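Local coordinates for capsular polysaccharide export system protein KpsC (Thermosulfurimonas dismutans, PDB 6MGB) that probably transfers Kdo from its CMP-activated form in a beta-2,4 linkage while building the glycolipid that carries bacterial capsules, at residues 259-271 / 274-287. Residues are numbered along the deposited sequence; the frame is centred on the assembly and turned at random.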
# COMPACT_ATOMS: atom_id res chain seq x y z
N GLU A 259 -17.49 0.36 -4.83
CA GLU A 259 -17.19 1.27 -5.93
C GLU A 259 -16.15 2.27 -5.46
O GLU A 259 -16.39 3.03 -4.52
CB GLU A 259 -18.45 1.98 -6.41
CG GLU A 259 -18.22 2.95 -7.55
CD GLU A 259 -19.50 3.65 -7.99
OE1 GLU A 259 -20.33 3.96 -7.12
OE2 GLU A 259 -19.67 3.86 -9.21
N VAL A 260 -14.98 2.27 -6.11
CA VAL A 260 -13.85 3.08 -5.69
C VAL A 260 -13.59 4.14 -6.75
O VAL A 260 -13.30 3.81 -7.91
CB VAL A 260 -12.60 2.22 -5.45
CG1 VAL A 260 -11.40 3.09 -5.09
CG2 VAL A 260 -12.87 1.21 -4.34
N ILE A 261 -13.71 5.40 -6.36
CA ILE A 261 -13.50 6.54 -7.25
C ILE A 261 -12.14 7.13 -6.92
O ILE A 261 -11.94 7.69 -5.84
CB ILE A 261 -14.63 7.57 -7.11
CG1 ILE A 261 -15.99 6.88 -7.25
CG2 ILE A 261 -14.47 8.67 -8.15
CD1 ILE A 261 -17.18 7.78 -7.01
N CYS A 262 -11.20 6.99 -7.85
CA CYS A 262 -9.81 7.38 -7.64
C CYS A 262 -9.53 8.72 -8.30
O CYS A 262 -9.81 8.91 -9.49
CB CYS A 262 -8.86 6.32 -8.22
SG CYS A 262 -8.95 4.71 -7.44
N PHE A 263 -8.97 9.65 -7.52
CA PHE A 263 -8.58 10.95 -8.04
C PHE A 263 -7.09 11.06 -8.33
O PHE A 263 -6.67 12.00 -9.02
CB PHE A 263 -9.01 12.04 -7.06
CG PHE A 263 -10.49 12.27 -7.04
CD1 PHE A 263 -11.35 11.28 -6.59
CD2 PHE A 263 -11.03 13.46 -7.51
CE1 PHE A 263 -12.71 11.48 -6.59
CE2 PHE A 263 -12.39 13.66 -7.50
CZ PHE A 263 -13.23 12.67 -7.04
N GLY A 264 -6.28 10.13 -7.81
CA GLY A 264 -4.94 9.91 -8.28
C GLY A 264 -4.83 8.62 -9.07
O GLY A 264 -5.83 8.01 -9.47
N MET A 265 -3.59 8.19 -9.29
CA MET A 265 -3.29 6.96 -10.02
C MET A 265 -2.49 6.02 -9.12
O MET A 265 -1.29 5.80 -9.33
CB MET A 265 -2.53 7.27 -11.31
CG MET A 265 -2.21 6.05 -12.18
SD MET A 265 -3.64 5.09 -12.71
CE MET A 265 -4.64 6.33 -13.52
N PRO A 266 -3.14 5.45 -8.09
CA PRO A 266 -2.45 4.47 -7.24
C PRO A 266 -2.17 3.16 -7.95
O PRO A 266 -2.53 2.99 -9.12
CB PRO A 266 -3.42 4.29 -6.07
CG PRO A 266 -4.76 4.63 -6.63
CD PRO A 266 -4.50 5.72 -7.62
N PHE A 267 -1.55 2.20 -7.26
CA PHE A 267 -1.09 0.98 -7.92
C PHE A 267 -2.25 0.17 -8.48
O PHE A 267 -2.08 -0.57 -9.45
CB PHE A 267 -0.27 0.13 -6.95
CG PHE A 267 -1.06 -0.43 -5.80
CD1 PHE A 267 -1.64 -1.68 -5.88
CD2 PHE A 267 -1.22 0.30 -4.62
CE1 PHE A 267 -2.37 -2.20 -4.82
CE2 PHE A 267 -1.94 -0.22 -3.56
CZ PHE A 267 -2.51 -1.47 -3.66
N TYR A 268 -3.44 0.32 -7.90
CA TYR A 268 -4.60 -0.47 -8.29
C TYR A 268 -5.52 0.26 -9.27
O TYR A 268 -6.53 -0.31 -9.69
CB TYR A 268 -5.41 -0.87 -7.05
CG TYR A 268 -5.78 0.31 -6.18
CD1 TYR A 268 -4.94 0.74 -5.17
CD2 TYR A 268 -6.97 0.99 -6.38
CE1 TYR A 268 -5.28 1.81 -4.37
CE2 TYR A 268 -7.32 2.06 -5.60
CZ TYR A 268 -6.47 2.48 -4.59
OH TYR A 268 -6.80 3.55 -3.80
N ALA A 269 -5.19 1.49 -9.63
CA ALA A 269 -5.99 2.25 -10.59
C ALA A 269 -5.50 1.99 -12.01
O ALA A 269 -4.37 1.56 -12.24
CB ALA A 269 -5.93 3.74 -10.27
N GLY A 270 -6.38 2.27 -12.97
CA GLY A 270 -6.03 2.16 -14.37
C GLY A 270 -6.08 0.76 -14.95
O GLY A 270 -5.58 0.55 -16.06
N TRP A 271 -6.66 -0.20 -14.23
CA TRP A 271 -6.77 -1.58 -14.70
C TRP A 271 -8.20 -1.95 -15.07
O TRP A 271 -8.46 -3.12 -15.39
CB TRP A 271 -6.22 -2.54 -13.65
CG TRP A 271 -4.81 -2.22 -13.25
CD1 TRP A 271 -4.39 -1.68 -12.08
CD2 TRP A 271 -3.64 -2.43 -14.04
NE1 TRP A 271 -3.03 -1.53 -12.08
CE2 TRP A 271 -2.54 -1.98 -13.28
CE3 TRP A 271 -3.41 -2.94 -15.32
CZ2 TRP A 271 -1.23 -2.04 -13.76
CZ3 TRP A 271 -2.11 -3.00 -15.79
CH2 TRP A 271 -1.04 -2.55 -15.01
N THR A 274 -11.64 0.63 -11.38
CA THR A 274 -11.89 1.86 -10.64
C THR A 274 -12.41 2.93 -11.58
O THR A 274 -12.26 2.85 -12.80
CB THR A 274 -10.61 2.37 -9.96
OG1 THR A 274 -9.54 2.38 -10.91
CG2 THR A 274 -10.24 1.47 -8.78
N ARG A 275 -13.05 3.94 -11.00
CA ARG A 275 -13.44 5.14 -11.74
C ARG A 275 -12.31 6.14 -11.61
O ARG A 275 -12.09 6.71 -10.53
CB ARG A 275 -14.76 5.69 -11.20
CG ARG A 275 -15.72 4.59 -10.78
CD ARG A 275 -17.16 5.07 -10.75
NE ARG A 275 -17.63 5.48 -12.07
CZ ARG A 275 -18.90 5.72 -12.37
NH1 ARG A 275 -19.84 5.59 -11.45
NH2 ARG A 275 -19.23 6.09 -13.60
N ASP A 276 -11.57 6.35 -12.69
CA ASP A 276 -10.30 7.05 -12.66
C ASP A 276 -10.45 8.47 -13.19
O ASP A 276 -10.99 8.68 -14.28
CB ASP A 276 -9.25 6.30 -13.48
CG ASP A 276 -8.90 4.95 -12.90
OD1 ASP A 276 -9.03 4.78 -11.67
OD2 ASP A 276 -8.49 4.05 -13.67
N GLY A 277 -9.98 9.44 -12.41
CA GLY A 277 -9.83 10.81 -12.87
C GLY A 277 -8.50 11.10 -13.53
O GLY A 277 -8.33 12.16 -14.13
N LYS A 278 -7.55 10.17 -13.42
CA LYS A 278 -6.26 10.27 -14.07
C LYS A 278 -6.14 9.18 -15.13
O LYS A 278 -6.89 8.20 -15.13
CB LYS A 278 -5.12 10.14 -13.06
CG LYS A 278 -5.14 11.17 -11.95
CD LYS A 278 -4.80 12.56 -12.47
CE LYS A 278 -4.81 13.59 -11.35
NZ LYS A 278 -4.50 14.96 -11.85
N ARG A 279 -5.17 9.36 -16.02
CA ARG A 279 -4.91 8.42 -17.10
C ARG A 279 -3.49 7.90 -16.98
O ARG A 279 -2.58 8.63 -16.56
CB ARG A 279 -5.12 9.07 -18.48
CG ARG A 279 -6.34 9.98 -18.59
CD ARG A 279 -7.49 9.32 -19.34
NE ARG A 279 -8.01 8.14 -18.65
CZ ARG A 279 -8.89 8.18 -17.65
NH1 ARG A 279 -9.35 9.34 -17.20
NH2 ARG A 279 -9.30 7.05 -17.10
N CYS A 280 -3.29 6.64 -17.35
CA CYS A 280 -1.96 6.03 -17.39
C CYS A 280 -1.93 5.13 -18.62
O CYS A 280 -2.29 3.95 -18.55
CB CYS A 280 -1.65 5.26 -16.11
SG CYS A 280 0.06 4.68 -16.02
N GLU A 281 -1.50 5.69 -19.75
CA GLU A 281 -1.51 4.96 -21.01
C GLU A 281 -0.62 3.72 -20.97
O GLU A 281 -0.85 2.78 -21.74
CB GLU A 281 -1.06 5.87 -22.15
CG GLU A 281 -1.77 7.22 -22.21
CD GLU A 281 -3.28 7.09 -22.18
OE1 GLU A 281 -3.95 8.02 -21.69
OE2 GLU A 281 -3.80 6.06 -22.66
N ARG A 282 0.39 3.71 -20.10
CA ARG A 282 1.28 2.56 -20.01
C ARG A 282 0.58 1.32 -19.47
O ARG A 282 1.05 0.20 -19.71
CB ARG A 282 2.47 2.91 -19.12
CG ARG A 282 3.69 2.03 -19.31
CD ARG A 282 4.83 2.46 -18.40
NE ARG A 282 4.36 2.70 -17.04
CZ ARG A 282 4.17 3.90 -16.49
NH1 ARG A 282 4.44 5.02 -17.17
NH2 ARG A 282 3.73 3.99 -15.25
N ARG A 283 -0.54 1.49 -18.77
CA ARG A 283 -1.31 0.37 -18.24
C ARG A 283 -2.40 0.02 -19.25
O ARG A 283 -3.36 0.78 -19.42
CB ARG A 283 -1.90 0.72 -16.87
CG ARG A 283 -0.83 0.99 -15.83
CD ARG A 283 -1.41 1.40 -14.48
NE ARG A 283 -0.35 1.77 -13.56
CZ ARG A 283 -0.54 2.21 -12.32
NH1 ARG A 283 -1.76 2.35 -11.83
NH2 ARG A 283 0.51 2.52 -11.56
N LYS A 284 -2.24 -1.12 -19.92
CA LYS A 284 -3.10 -1.49 -21.03
C LYS A 284 -3.97 -2.71 -20.75
O LYS A 284 -5.14 -2.74 -21.16
CB LYS A 284 -2.25 -1.76 -22.27
CG LYS A 284 -1.36 -0.59 -22.65
CD LYS A 284 -0.86 -0.70 -24.09
CE LYS A 284 -0.21 0.60 -24.54
NZ LYS A 284 1.00 0.94 -23.74
N ARG A 285 -3.45 -3.71 -20.05
CA ARG A 285 -4.19 -4.94 -19.82
C ARG A 285 -5.25 -4.73 -18.75
O ARG A 285 -4.96 -4.20 -17.67
CB ARG A 285 -3.23 -6.06 -19.40
CG ARG A 285 -3.92 -7.40 -19.19
CD ARG A 285 -2.99 -8.54 -19.54
NE ARG A 285 -3.61 -9.84 -19.30
CZ ARG A 285 -2.98 -11.00 -19.38
NH1 ARG A 285 -3.64 -12.13 -19.15
NH2 ARG A 285 -1.69 -11.05 -19.69
N ARG A 286 -6.48 -5.15 -19.05
CA ARG A 286 -7.55 -5.14 -18.06
C ARG A 286 -7.39 -6.33 -17.13
O ARG A 286 -7.06 -7.44 -17.57
CB ARG A 286 -8.91 -5.18 -18.75
CG ARG A 286 -9.08 -4.23 -19.93
CD ARG A 286 -9.02 -2.77 -19.50
NE ARG A 286 -7.67 -2.35 -19.13
CZ ARG A 286 -7.37 -1.20 -18.54
NH1 ARG A 286 -8.34 -0.34 -18.24
NH2 ARG A 286 -6.11 -0.92 -18.24
N ARG A 287 -7.65 -6.11 -15.84
CA ARG A 287 -7.47 -7.14 -14.84
C ARG A 287 -8.72 -7.25 -13.97
O ARG A 287 -9.40 -6.26 -13.69
CB ARG A 287 -6.26 -6.86 -13.94
CG ARG A 287 -4.92 -7.04 -14.63
CD ARG A 287 -4.70 -8.49 -15.01
NE ARG A 287 -3.34 -8.74 -15.49
CZ ARG A 287 -2.87 -9.94 -15.82
NH1 ARG A 287 -3.65 -11.01 -15.73
NH2 ARG A 287 -1.62 -10.07 -16.25
O HOH W 1 -7.26 7.77 -11.56
O HOH W 2 -8.29 -0.23 -11.83
O HOH W 3 -5.13 2.36 -18.11
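Arg283 reaches across to Trp271 and the turn before it, a worked example of one arginine tying a loop together. Its chain is extended from CG to NE and crosses the indole at about a right angle, with Arg283 CB 4.0 Å from the centroid of the Trp271 six-membered ring in a CH-pi contact. The guanidinium and indole planes are nearly parallel, 5° apart, with the arginine chain passing over one indole face. Arg283 NH1 grips two carbonyls near the guanidinium plane, Pro266 O at 2.9 Å and Ala269 O at 2.8 Å. Both belong to the type I turn 266-269, where Ala269 N and Arg283 NH1 reach Pro266 O from opposite faces of its carbonyl plane. A hydrogen bond from Trp271 NE1 to Phe267 O, 3.0 Å and in the ring plane, fixes the rotation of the indole. Met265, bent at chi2 and chi3, runs antiparallel to the arginine and lays CG over its guanidinium. On strand 275-276, Asp276 OD1 accepts a hydrogen bond from Thr274 OG1 (2.6 Å), and OD2 makes a weak bond to Gly270 N. At the far end, the poorly ordered Arg275 meets Glu259 in a salt bridge (NH1 to OE2), while Glu259 OE1 pairs with Arg241. Parallel pairing of 259-262 with 275-276 forms the edge of the six-stranded parallel sheet of this GT-B-clan fold, strand 241-244 flanking 259-262. Phe267 stacks on Phe76 near the bound CMP; Trp271 packs on helix 107-114, whose Glu109 pairs with Arg283 NE.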